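Local coordinates for protein titin (Homo sapiens, PDB 2A38) that forms part of the giant filament of the muscle sarcomere, its N-terminal pair of immunoglobulin domains probably serving as an attachment region at the Z-disc, at residues Val15-Leu18 with Thr22-Phe25; Pro35-Phe40 with Ile56-Gly61; Leu148-Ser153 with Tyr159-Ala164. All coordinates share one frame; numbering follows the deposited sequence.

Contact 1: residues Val15-Leu18 with Thr22-Phe25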
ATOM      1  N   VAL A  15       4.813  17.151  -7.848  1.00 37.61           N
ATOM      2  CA  VAL A  15       5.378  15.819  -7.737  1.00 37.86           C
ATOM      3  C   VAL A  15       4.382  14.681  -7.973  1.00 38.23           C
ATOM      4  O   VAL A  15       3.221  14.742  -7.562  1.00 37.01           O
ATOM      5  CB  VAL A  15       6.040  15.634  -6.352  1.00 37.71           C
ATOM      6  CG1 VAL A  15       4.996  15.733  -5.264  1.00 36.53           C
ATOM      7  CG2 VAL A  15       6.762  14.304  -6.292  1.00 39.89           C
ATOM      8  N   VAL A  16       4.852  13.653  -8.671  1.00 38.97           N
ATOM      9  CA  VAL A  16       4.049  12.470  -8.943  1.00 39.48           C
ATOM     10  C   VAL A  16       4.587  11.404  -8.008  1.00 39.00           C
ATOM     11  O   VAL A  16       5.731  10.967  -8.137  1.00 37.80           O
ATOM     12  CB  VAL A  16       4.207  11.975 -10.390  1.00 39.80           C
ATOM     13  CG1 VAL A  16       3.360  10.724 -10.602  1.00 40.28           C
ATOM     14  CG2 VAL A  16       3.789  13.064 -11.354  1.00 39.84           C
ATOM     15  N   VAL A  17       3.763  11.001  -7.053  1.00 39.39           N
ATOM     16  CA  VAL A  17       4.177   9.999  -6.095  1.00 40.55           C
ATOM     17  C   VAL A  17       3.352   8.719  -6.229  1.00 40.73           C
ATOM     18  O   VAL A  17       2.184   8.742  -6.622  1.00 40.05           O
ATOM     19  CB  VAL A  17       4.073  10.549  -4.647  1.00 39.85           C
ATOM     20  CG1 VAL A  17       2.618  10.774  -4.270  1.00 40.18           C
ATOM     21  CG2 VAL A  17       4.740   9.594  -3.679  1.00 40.43           C
ATOM     22  N   LEU A  18       3.992   7.603  -5.901  1.00 41.64           N
ATOM     23  CA  LEU A  18       3.385   6.281  -5.962  1.00 41.78           C
ATOM     24  C   LEU A  18       2.602   6.013  -4.679  1.00 42.07           C
ATOM     25  O   LEU A  18       3.131   6.194  -3.585  1.00 42.39           O
ATOM     26  CB  LEU A  18       4.493   5.243  -6.113  1.00 41.87           C
ATOM     27  CG  LEU A  18       4.123   3.809  -6.471  1.00 42.80           C
ATOM     28  CD1 LEU A  18       3.471   3.766  -7.855  1.00 42.59           C
ATOM     29  CD2 LEU A  18       5.389   2.969  -6.446  1.00 43.19           C
ATOM     30  N   THR A  22       6.107   7.907   0.339  1.00 41.63           N
ATOM     31  CA  THR A  22       6.102   9.169   1.068  1.00 41.96           C
ATOM     32  C   THR A  22       6.162  10.329   0.083  1.00 40.18           C
ATOM     33  O   THR A  22       6.883  10.271  -0.914  1.00 39.55           O
ATOM     34  CB  THR A  22       7.307   9.268   2.037  1.00 43.78           C
ATOM     35  OG1 THR A  22       8.532   9.221   1.291  1.00 47.29           O
ATOM     36  CG2 THR A  22       7.291   8.115   3.029  1.00 43.11           C
ATOM     37  N   ALA A  23       5.386  11.373   0.356  1.00 39.37           N
ATOM     38  CA  ALA A  23       5.362  12.556  -0.504  1.00 38.63           C
ATOM     39  C   ALA A  23       5.875  13.755   0.273  1.00 37.66           C
ATOM     40  O   ALA A  23       5.507  13.965   1.431  1.00 36.03           O
ATOM     41  CB  ALA A  23       3.945  12.831  -1.006  1.00 37.67           C
ATOM     42  N   THR A  24       6.731  14.538  -0.372  1.00 37.31           N
ATOM     43  CA  THR A  24       7.289  15.707   0.274  1.00 36.31           C
ATOM     44  C   THR A  24       7.290  16.955  -0.589  1.00 35.20           C
ATOM     45  O   THR A  24       7.747  16.946  -1.737  1.00 35.67           O
ATOM     46  CB  THR A  24       8.735  15.462   0.729  1.00 36.90           C
ATOM     47  OG1 THR A  24       8.808  14.214   1.428  1.00 39.30           O
ATOM     48  CG2 THR A  24       9.185  16.577   1.668  1.00 36.61           C
ATOM     49  N   PHE A  25       6.748  18.021  -0.011  1.00 32.97           N
ATOM     50  CA  PHE A  25       6.708  19.338  -0.623  1.00 28.81           C
ATOM     51  C   PHE A  25       7.679  20.139   0.238  1.00 27.06           C
ATOM     52  O   PHE A  25       7.610  20.088   1.462  1.00 25.84           O
ATOM     53  CB  PHE A  25       5.305  19.939  -0.523  1.00 29.26           C
ATOM     54  CG  PHE A  25       4.396  19.549  -1.649  1.00 30.82           C
ATOM     55  CD1 PHE A  25       3.185  18.917  -1.397  1.00 31.10           C
ATOM     56  CD2 PHE A  25       4.748  19.829  -2.970  1.00 32.04           C
ATOM     57  CE1 PHE A  25       2.333  18.570  -2.447  1.00 31.87           C
ATOM     58  CE2 PHE A  25       3.902  19.486  -4.030  1.00 32.52           C
ATOM     59  CZ  PHE A  25       2.694  18.856  -3.767  1.00 31.31           C
TER
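V17 and A23 mark the nearest backbone approach of strand 15-18 and the start of strand 23-32, their CA atoms 6.3 Å apart, a gap bridged by side chains and not by backbone bonds. V17 works with both methyls. Its CG1 lies 4.1 Å from CB of A23, while CG2, anti to the backbone N, comes to 3.6 Å from the carbonyl O of T22, a methyl laid against a peptide oxygen. Two residues earlier, V15 has its CG1 between its own backbone N and carbonyl carbon (chi1 64°), a setting that sends the methyl obliquely to the F25 ring, 4.1 Å from CE2 and almost as near CZ. The strands belong to the two facing sheets of the N-terminal immunoglobulin sandwich: 15-18 runs parallel to strand 87-98, as A' beside G in I-set domains, and A23 is hydrogen-bonded through its backbone to I67 in the other sheet. L95 touches both V15 and V17, V70 fills in beside V17 and A23, and the ring of Y78 meets that of F25. With backbone pairing spent within each sheet, what joins the two strands is dispersion and the exclusion of water, a hold set by shape instead of direction.

Contact 2: residues Pro35-Phe40 with Ile56-Gly61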
ATOM      1  N   PRO A  35       8.693  35.449   8.045  1.00 22.90           N
ATOM      2  CA  PRO A  35       7.250  35.311   7.847  1.00 22.60           C
ATOM      3  C   PRO A  35       6.555  34.162   8.552  1.00 23.30           C
ATOM      4  O   PRO A  35       7.187  33.180   8.933  1.00 23.00           O
ATOM      5  CB  PRO A  35       7.129  35.210   6.329  1.00 23.01           C
ATOM      6  CG  PRO A  35       8.378  34.469   5.953  1.00 23.45           C
ATOM      7  CD  PRO A  35       9.429  35.155   6.801  1.00 22.22           C
ATOM      8  N   GLU A  36       5.245  34.316   8.736  1.00 24.56           N
ATOM      9  CA  GLU A  36       4.418  33.277   9.322  1.00 27.58           C
ATOM     10  C   GLU A  36       4.034  32.416   8.123  1.00 27.63           C
ATOM     11  O   GLU A  36       3.612  32.940   7.083  1.00 26.94           O
ATOM     12  CB  GLU A  36       3.151  33.855   9.940  1.00 31.76           C
ATOM     13  CG  GLU A  36       3.372  34.681  11.175  1.00 40.84           C
ATOM     14  CD  GLU A  36       2.070  34.945  11.909  1.00 46.93           C
ATOM     15  OE1 GLU A  36       1.489  33.976  12.453  1.00 50.48           O
ATOM     16  OE2 GLU A  36       1.623  36.116  11.936  1.00 51.27           O
ATOM     17  N   VAL A  37       4.168  31.103   8.275  1.00 25.87           N
ATOM     18  CA  VAL A  37       3.880  30.170   7.194  1.00 24.84           C
ATOM     19  C   VAL A  37       2.651  29.299   7.434  1.00 24.86           C
ATOM     20  O   VAL A  37       2.375  28.877   8.553  1.00 25.87           O
ATOM     21  CB  VAL A  37       5.115  29.285   6.931  1.00 22.77           C
ATOM     22  CG1 VAL A  37       4.759  28.131   6.041  1.00 25.45           C
ATOM     23  CG2 VAL A  37       6.202  30.119   6.284  1.00 21.91           C
ATOM     24  N   SER A  38       1.923  29.018   6.363  1.00 24.33           N
ATOM     25  CA  SER A  38       0.716  28.224   6.459  1.00 24.18           C
ATOM     26  C   SER A  38       0.478  27.436   5.173  1.00 23.63           C
ATOM     27  O   SER A  38       0.665  27.957   4.080  1.00 23.79           O
ATOM     28  CB  SER A  38      -0.456  29.163   6.741  1.00 25.96           C
ATOM     29  OG  SER A  38      -1.693  28.541   6.462  1.00 32.36           O
ATOM     30  N   TRP A  39       0.068  26.178   5.303  1.00 24.51           N
ATOM     31  CA  TRP A  39      -0.197  25.329   4.138  1.00 22.98           C
ATOM     32  C   TRP A  39      -1.691  25.218   3.855  1.00 24.48           C
ATOM     33  O   TRP A  39      -2.503  25.343   4.762  1.00 25.87           O
ATOM     34  CB  TRP A  39       0.368  23.934   4.367  1.00 19.63           C
ATOM     35  CG  TRP A  39       1.868  23.870   4.442  1.00 16.84           C
ATOM     36  CD1 TRP A  39       2.655  24.108   5.539  1.00 16.59           C
ATOM     37  CD2 TRP A  39       2.760  23.526   3.375  1.00 15.27           C
ATOM     38  NE1 TRP A  39       3.984  23.928   5.217  1.00 15.05           N
ATOM     39  CE2 TRP A  39       4.077  23.572   3.896  1.00 15.33           C
ATOM     40  CE3 TRP A  39       2.576  23.181   2.026  1.00 14.30           C
ATOM     41  CZ2 TRP A  39       5.204  23.284   3.115  1.00 12.77           C
ATOM     42  CZ3 TRP A  39       3.696  22.896   1.252  1.00 12.17           C
ATOM     43  CH2 TRP A  39       4.993  22.950   1.800  1.00 13.65           C
ATOM     44  N   PHE A  40      -2.054  24.993   2.598  1.00 27.05           N
ATOM     45  CA  PHE A  40      -3.465  24.858   2.224  1.00 30.53           C
ATOM     46  C   PHE A  40      -3.645  23.790   1.164  1.00 33.62           C
ATOM     47  O   PHE A  40      -2.706  23.433   0.452  1.00 32.96           O
ATOM     48  CB  PHE A  40      -4.033  26.155   1.636  1.00 29.48           C
ATOM     49  CG  PHE A  40      -4.028  27.314   2.580  1.00 30.61           C
ATOM     50  CD1 PHE A  40      -2.834  27.901   2.978  1.00 30.94           C
ATOM     51  CD2 PHE A  40      -5.226  27.831   3.061  1.00 31.39           C
ATOM     52  CE1 PHE A  40      -2.827  28.989   3.847  1.00 32.46           C
ATOM     53  CE2 PHE A  40      -5.236  28.919   3.932  1.00 32.55           C
ATOM     54  CZ  PHE A  40      -4.030  29.499   4.326  1.00 33.53           C
ATOM     55  N   ILE A  56       4.309  18.704   9.351  1.00 32.15           N
ATOM     56  CA  ILE A  56       4.603  20.042   8.866  1.00 30.88           C
ATOM     57  C   ILE A  56       5.706  20.677   9.696  1.00 30.52           C
ATOM     58  O   ILE A  56       5.689  20.604  10.925  1.00 30.93           O
ATOM     59  CB  ILE A  56       3.352  20.936   8.923  1.00 30.00           C
ATOM     60  CG1 ILE A  56       2.300  20.403   7.944  1.00 31.70           C
ATOM     61  CG2 ILE A  56       3.723  22.372   8.605  1.00 29.28           C
ATOM     62  CD1 ILE A  56       0.957  21.075   8.050  1.00 32.85           C
ATOM     63  N   SER A  57       6.669  21.293   9.022  1.00 29.08           N
ATOM     64  CA  SER A  57       7.769  21.944   9.718  1.00 28.11           C
ATOM     65  C   SER A  57       8.243  23.193   8.985  1.00 26.34           C
ATOM     66  O   SER A  57       8.061  23.312   7.777  1.00 23.54           O
ATOM     67  CB  SER A  57       8.942  20.969   9.878  1.00 28.49           C
ATOM     68  OG  SER A  57       9.494  20.623   8.622  1.00 30.42           O
ATOM     69  N   PHE A  58       8.827  24.128   9.736  1.00 26.25           N
ATOM     70  CA  PHE A  58       9.372  25.367   9.177  1.00 26.75           C
ATOM     71  C   PHE A  58      10.575  25.781  10.005  1.00 27.72           C
ATOM     72  O   PHE A  58      10.431  26.368  11.071  1.00 28.00           O
ATOM     73  CB  PHE A  58       8.344  26.500   9.185  1.00 26.09           C
ATOM     74  CG  PHE A  58       8.863  27.780   8.587  1.00 26.23           C
ATOM     75  CD1 PHE A  58       9.545  27.768   7.374  1.00 25.65           C
ATOM     76  CD2 PHE A  58       8.670  28.998   9.230  1.00 26.99           C
ATOM     77  CE1 PHE A  58      10.032  28.950   6.806  1.00 26.09           C
ATOM     78  CE2 PHE A  58       9.154  30.194   8.670  1.00 27.80           C
ATOM     79  CZ  PHE A  58       9.836  30.166   7.454  1.00 26.51           C
ATOM     80  N   SER A  59      11.764  25.470   9.500  1.00 29.59           N
ATOM     81  CA  SER A  59      13.006  25.777  10.196  1.00 31.18           C
ATOM     82  C   SER A  59      14.089  26.222   9.224  1.00 31.45           C
ATOM     83  O   SER A  59      14.159  25.738   8.096  1.00 31.07           O
ATOM     84  CB  SER A  59      13.481  24.537  10.957  1.00 32.48           C
ATOM     85  OG  SER A  59      14.790  24.722  11.466  1.00 37.06           O
ATOM     86  N   ASP A  60      14.937  27.141   9.678  1.00 32.19           N
ATOM     87  CA  ASP A  60      16.029  27.676   8.869  1.00 31.86           C
ATOM     88  C   ASP A  60      15.541  28.179   7.519  1.00 29.72           C
ATOM     89  O   ASP A  60      16.242  28.051   6.513  1.00 28.59           O
ATOM     90  CB  ASP A  60      17.116  26.618   8.640  1.00 36.22           C
ATOM     91  CG  ASP A  60      17.730  26.106   9.938  1.00 39.78           C
ATOM     92  OD1 ASP A  60      18.142  26.937  10.781  1.00 42.55           O
ATOM     93  OD2 ASP A  60      17.808  24.866  10.109  1.00 43.36           O
ATOM     94  N   GLY A  61      14.341  28.751   7.498  1.00 26.55           N
ATOM     95  CA  GLY A  61      13.798  29.266   6.255  1.00 24.96           C
ATOM     96  C   GLY A  61      13.353  28.172   5.303  1.00 22.81           C
ATOM     97  O   GLY A  61      13.031  28.441   4.152  1.00 23.62           O
TER
HETATM   98  O   HOH W   1       5.918  24.734   7.071  1.00 24.14           O
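F58 reaches from strand 55-59 to V37 of strand 36-41, the two segments running antiparallel, 165° apart in direction. Its CB passes 3.7 Å from the O of water 1. Beyond it CG stands anti to the backbone N (chi1 -179°), which stretches the side chain across to the other strand, at about a right angle to that of V37. The ring then offers one face to V37 CG2, which sits over its centre, 11° off the normal, in a CH-pi contact. CE2 is 3.8 Å from that methyl and CZ just as near, with CD2 and CE1 slightly farther. CE2 also meets the carbonyl O of P35 at 3.6 Å, obliquely to the ring. Both strands are edges, C of one sheet and D of the other, so the contact closes one side of the I-set sandwich. W39 is the tryptophan that strand C of an immunoglobulin domain typically sends into the core, where it touches F25, L65 and L80. I56 CG2 comes to its ring obliquely, 3.7 Å from CD1 and equally close to NE1. The indole N-H is used too: NE1 donates to water 1 at 2.8 Å, the water lying at the ring edge and in its plane. Water 1 in turn donates to the carbonyl O of S57 at 2.7 Å, tying the tryptophan to the backbone of strand 55-59.

Contact 3: residues Leu148-Ser153 with Tyr159-Ala164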
ATOM      1  N   LEU A 148     -17.377 -31.658   3.712  1.00 26.20           N
ATOM      2  CA  LEU A 148     -16.887 -31.930   5.050  1.00 27.81           C
ATOM      3  C   LEU A 148     -15.468 -32.497   4.934  1.00 28.99           C
ATOM      4  O   LEU A 148     -14.649 -32.331   5.837  1.00 30.39           O
ATOM      5  CB  LEU A 148     -17.794 -32.937   5.756  1.00 26.76           C
ATOM      6  CG  LEU A 148     -19.207 -32.472   6.085  1.00 25.69           C
ATOM      7  CD1 LEU A 148     -19.956 -33.605   6.770  1.00 27.29           C
ATOM      8  CD2 LEU A 148     -19.144 -31.248   6.983  1.00 24.84           C
ATOM      9  N   ASP A 149     -15.181 -33.152   3.810  1.00 30.05           N
ATOM     10  CA  ASP A 149     -13.872 -33.755   3.575  1.00 31.50           C
ATOM     11  C   ASP A 149     -12.793 -32.765   3.160  1.00 29.32           C
ATOM     12  O   ASP A 149     -11.658 -32.864   3.615  1.00 29.79           O
ATOM     13  CB  ASP A 149     -13.986 -34.853   2.521  1.00 35.79           C
ATOM     14  CG  ASP A 149     -14.857 -36.004   2.978  1.00 40.98           C
ATOM     15  OD1 ASP A 149     -14.554 -36.586   4.046  1.00 43.98           O
ATOM     16  OD2 ASP A 149     -15.842 -36.326   2.272  1.00 44.03           O
ATOM     17  N   PHE A 150     -13.144 -31.832   2.280  1.00 28.15           N
ATOM     18  CA  PHE A 150     -12.210 -30.805   1.813  1.00 26.56           C
ATOM     19  C   PHE A 150     -12.767 -29.439   2.179  1.00 25.72           C
ATOM     20  O   PHE A 150     -13.867 -29.077   1.772  1.00 24.99           O
ATOM     21  CB  PHE A 150     -12.021 -30.895   0.300  1.00 27.29           C
ATOM     22  CG  PHE A 150     -11.230 -32.086  -0.129  1.00 29.13           C
ATOM     23  CD1 PHE A 150     -11.744 -33.372   0.028  1.00 30.00           C
ATOM     24  CD2 PHE A 150      -9.948 -31.930  -0.639  1.00 28.85           C
ATOM     25  CE1 PHE A 150     -10.989 -34.492  -0.316  1.00 31.41           C
ATOM     26  CE2 PHE A 150      -9.181 -33.036  -0.988  1.00 31.24           C
ATOM     27  CZ  PHE A 150      -9.702 -34.322  -0.824  1.00 32.29           C
ATOM     28  N   GLN A 151     -12.001 -28.673   2.941  1.00 23.69           N
ATOM     29  CA  GLN A 151     -12.470 -27.375   3.368  1.00 22.36           C
ATOM     30  C   GLN A 151     -11.548 -26.201   3.076  1.00 20.63           C
ATOM     31  O   GLN A 151     -10.445 -26.124   3.606  1.00 19.96           O
ATOM     32  CB  GLN A 151     -12.756 -27.428   4.859  1.00 24.89           C
ATOM     33  CG  GLN A 151     -13.105 -26.093   5.461  1.00 27.93           C
ATOM     34  CD  GLN A 151     -13.301 -26.204   6.940  1.00 28.99           C
ATOM     35  OE1 GLN A 151     -14.064 -27.045   7.409  1.00 31.33           O
ATOM     36  NE2 GLN A 151     -12.615 -25.359   7.693  1.00 31.47           N
ATOM     37  N   ILE A 152     -12.018 -25.285   2.237  1.00 19.17           N
ATOM     38  CA  ILE A 152     -11.266 -24.085   1.887  1.00 18.34           C
ATOM     39  C   ILE A 152     -11.683 -22.993   2.873  1.00 18.83           C
ATOM     40  O   ILE A 152     -12.871 -22.786   3.112  1.00 18.47           O
ATOM     41  CB  ILE A 152     -11.622 -23.576   0.465  1.00 19.79           C
ATOM     42  CG1 ILE A 152     -11.437 -24.686  -0.575  1.00 20.38           C
ATOM     43  CG2 ILE A 152     -10.776 -22.361   0.128  1.00 16.72           C
ATOM     44  CD1 ILE A 152     -10.020 -25.139  -0.732  1.00 24.20           C
ATOM     45  N   SER A 153     -10.719 -22.296   3.459  1.00 19.66           N
ATOM     46  CA  SER A 153     -11.054 -21.229   4.389  1.00 22.38           C
ATOM     47  C   SER A 153     -10.083 -20.093   4.172  1.00 23.19           C
ATOM     48  O   SER A 153      -8.956 -20.308   3.737  1.00 23.48           O
ATOM     49  CB  SER A 153     -10.964 -21.717   5.834  1.00 24.97           C
ATOM     50  OG  SER A 153      -9.640 -22.120   6.139  1.00 32.51           O
ATOM     51  N   TYR A 159      -4.919 -18.592   3.129  1.00 18.60           N
ATOM     52  CA  TYR A 159      -5.910 -19.543   2.629  1.00 17.21           C
ATOM     53  C   TYR A 159      -5.472 -20.930   3.043  1.00 18.33           C
ATOM     54  O   TYR A 159      -4.286 -21.254   3.004  1.00 17.71           O
ATOM     55  CB  TYR A 159      -6.016 -19.508   1.102  1.00 17.44           C
ATOM     56  CG  TYR A 159      -6.561 -18.226   0.533  1.00 18.57           C
ATOM     57  CD1 TYR A 159      -5.774 -17.074   0.477  1.00 19.33           C
ATOM     58  CD2 TYR A 159      -7.862 -18.166   0.031  1.00 17.89           C
ATOM     59  CE1 TYR A 159      -6.265 -15.891  -0.071  1.00 21.25           C
ATOM     60  CE2 TYR A 159      -8.368 -16.993  -0.519  1.00 20.26           C
ATOM     61  CZ  TYR A 159      -7.565 -15.858  -0.570  1.00 22.62           C
ATOM     62  OH  TYR A 159      -8.057 -14.695  -1.134  1.00 24.95           O
ATOM     63  N   SER A 160      -6.433 -21.749   3.437  1.00 19.13           N
ATOM     64  CA  SER A 160      -6.124 -23.094   3.869  1.00 22.29           C
ATOM     65  C   SER A 160      -7.068 -24.107   3.262  1.00 21.33           C
ATOM     66  O   SER A 160      -8.228 -23.807   2.985  1.00 22.58           O
ATOM     67  CB  SER A 160      -6.222 -23.188   5.391  1.00 25.38           C
ATOM     68  OG  SER A 160      -5.470 -22.156   6.011  1.00 31.72           O
ATOM     69  N   LEU A 161      -6.542 -25.302   3.043  1.00 19.01           N
ATOM     70  CA  LEU A 161      -7.314 -26.416   2.537  1.00 19.44           C
ATOM     71  C   LEU A 161      -7.142 -27.471   3.619  1.00 19.27           C
ATOM     72  O   LEU A 161      -6.047 -27.990   3.828  1.00 19.25           O
ATOM     73  CB  LEU A 161      -6.766 -26.946   1.213  1.00 19.14           C
ATOM     74  CG  LEU A 161      -7.404 -28.290   0.836  1.00 20.94           C
ATOM     75  CD1 LEU A 161      -8.914 -28.145   0.789  1.00 20.65           C
ATOM     76  CD2 LEU A 161      -6.878 -28.767  -0.504  1.00 20.96           C
ATOM     77  N   LEU A 162      -8.223 -27.757   4.326  1.00 19.04           N
ATOM     78  CA  LEU A 162      -8.187 -28.744   5.382  1.00 18.58           C
ATOM     79  C   LEU A 162      -8.854 -30.031   4.934  1.00 18.30           C
ATOM     80  O   LEU A 162      -9.985 -30.019   4.446  1.00 17.28           O
ATOM     81  CB  LEU A 162      -8.897 -28.213   6.627  1.00 19.21           C
ATOM     82  CG  LEU A 162      -9.125 -29.252   7.729  1.00 21.09           C
ATOM     83  CD1 LEU A 162      -7.785 -29.652   8.343  1.00 21.41           C
ATOM     84  CD2 LEU A 162     -10.051 -28.687   8.778  1.00 21.17           C
ATOM     85  N   ILE A 163      -8.128 -31.136   5.075  1.00 17.12           N
ATOM     86  CA  ILE A 163      -8.651 -32.455   4.747  1.00 17.84           C
ATOM     87  C   ILE A 163      -8.723 -33.088   6.132  1.00 17.68           C
ATOM     88  O   ILE A 163      -7.701 -33.437   6.724  1.00 17.11           O
ATOM     89  CB  ILE A 163      -7.686 -33.224   3.822  1.00 16.78           C
ATOM     90  CG1 ILE A 163      -7.392 -32.378   2.579  1.00 17.06           C
ATOM     91  CG2 ILE A 163      -8.305 -34.537   3.388  1.00 17.08           C
ATOM     92  CD1 ILE A 163      -6.388 -32.997   1.646  1.00 15.71           C
ATOM     93  N   ALA A 164      -9.939 -33.177   6.657  1.00 17.56           N
ATOM     94  CA  ALA A 164     -10.188 -33.703   7.989  1.00 19.33           C
ATOM     95  C   ALA A 164      -9.729 -35.143   8.199  1.00 19.80           C
ATOM     96  O   ALA A 164      -9.184 -35.484   9.258  1.00 21.29           O
ATOM     97  CB  ALA A 164     -11.671 -33.570   8.317  1.00 19.27           C
TER
HETATM   98  O   HOH W   2      -7.367 -19.759   7.068  1.00 38.85           O
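Q151 pairs with L162 and S153 with S160 through backbone hydrogen bonds, two to each pair, joining strands 150-153 and 159-163 at 163° between their directions. The straightest runs from L162 N to Q151 O, 2.8 Å with 168° at the hydrogen. CA-H...O contacts fill the intervals, as from I152 CA to S160 O at 3.2 Å. Apolar contacts gather on the face of F150, I152, L161 and I163. F150 CG, anti to its carbonyl carbon (chi1 -72°), lays the ring alongside I163, with I163 CG1 over one face and I163 CD1 3.8 Å from F150 CE2; L161 CD1 touches the ring obliquely and also I152 CD1, at 3.5 Å. Replacing F150 by an alanine is likely to leave I163 without this ring cover and open a gap beside L161 and Y174. On the other face, beside L162, water 2 lies 3.2 Å from S160 OG and is weakly bonded to S153 OG, while S160 OG has a further weak bond to Q124. In this D-E hairpin of the second I-set domain, directional backbone bonds set the register, while the packing turned toward the facing sheet, with Y174 and F137, is apolar and unaligned by hydrogen bonds.

In the fold
Contacts 1 and 2 share the first immunoglobulin domain and both join its two facing sheets: contact 1 lies deep between strands 15-18 and 23-32, contact 2 along a partly buried side between edge strands. They touch where F25 CB packs 3.8 Å from W39 CZ3. Both rely on apolar packing, but nearer the surface contact 2 admits a water bridge to an indole N-H. Contact 3 belongs to the second domain, its centre about 58 Å from that of contact 2, and is of another kind: neighbouring strands within one sheet, held by backbone bonds. Its strand 150-155 is the edge counterpart of 55-59 in contact 2, each outermost in its sheet.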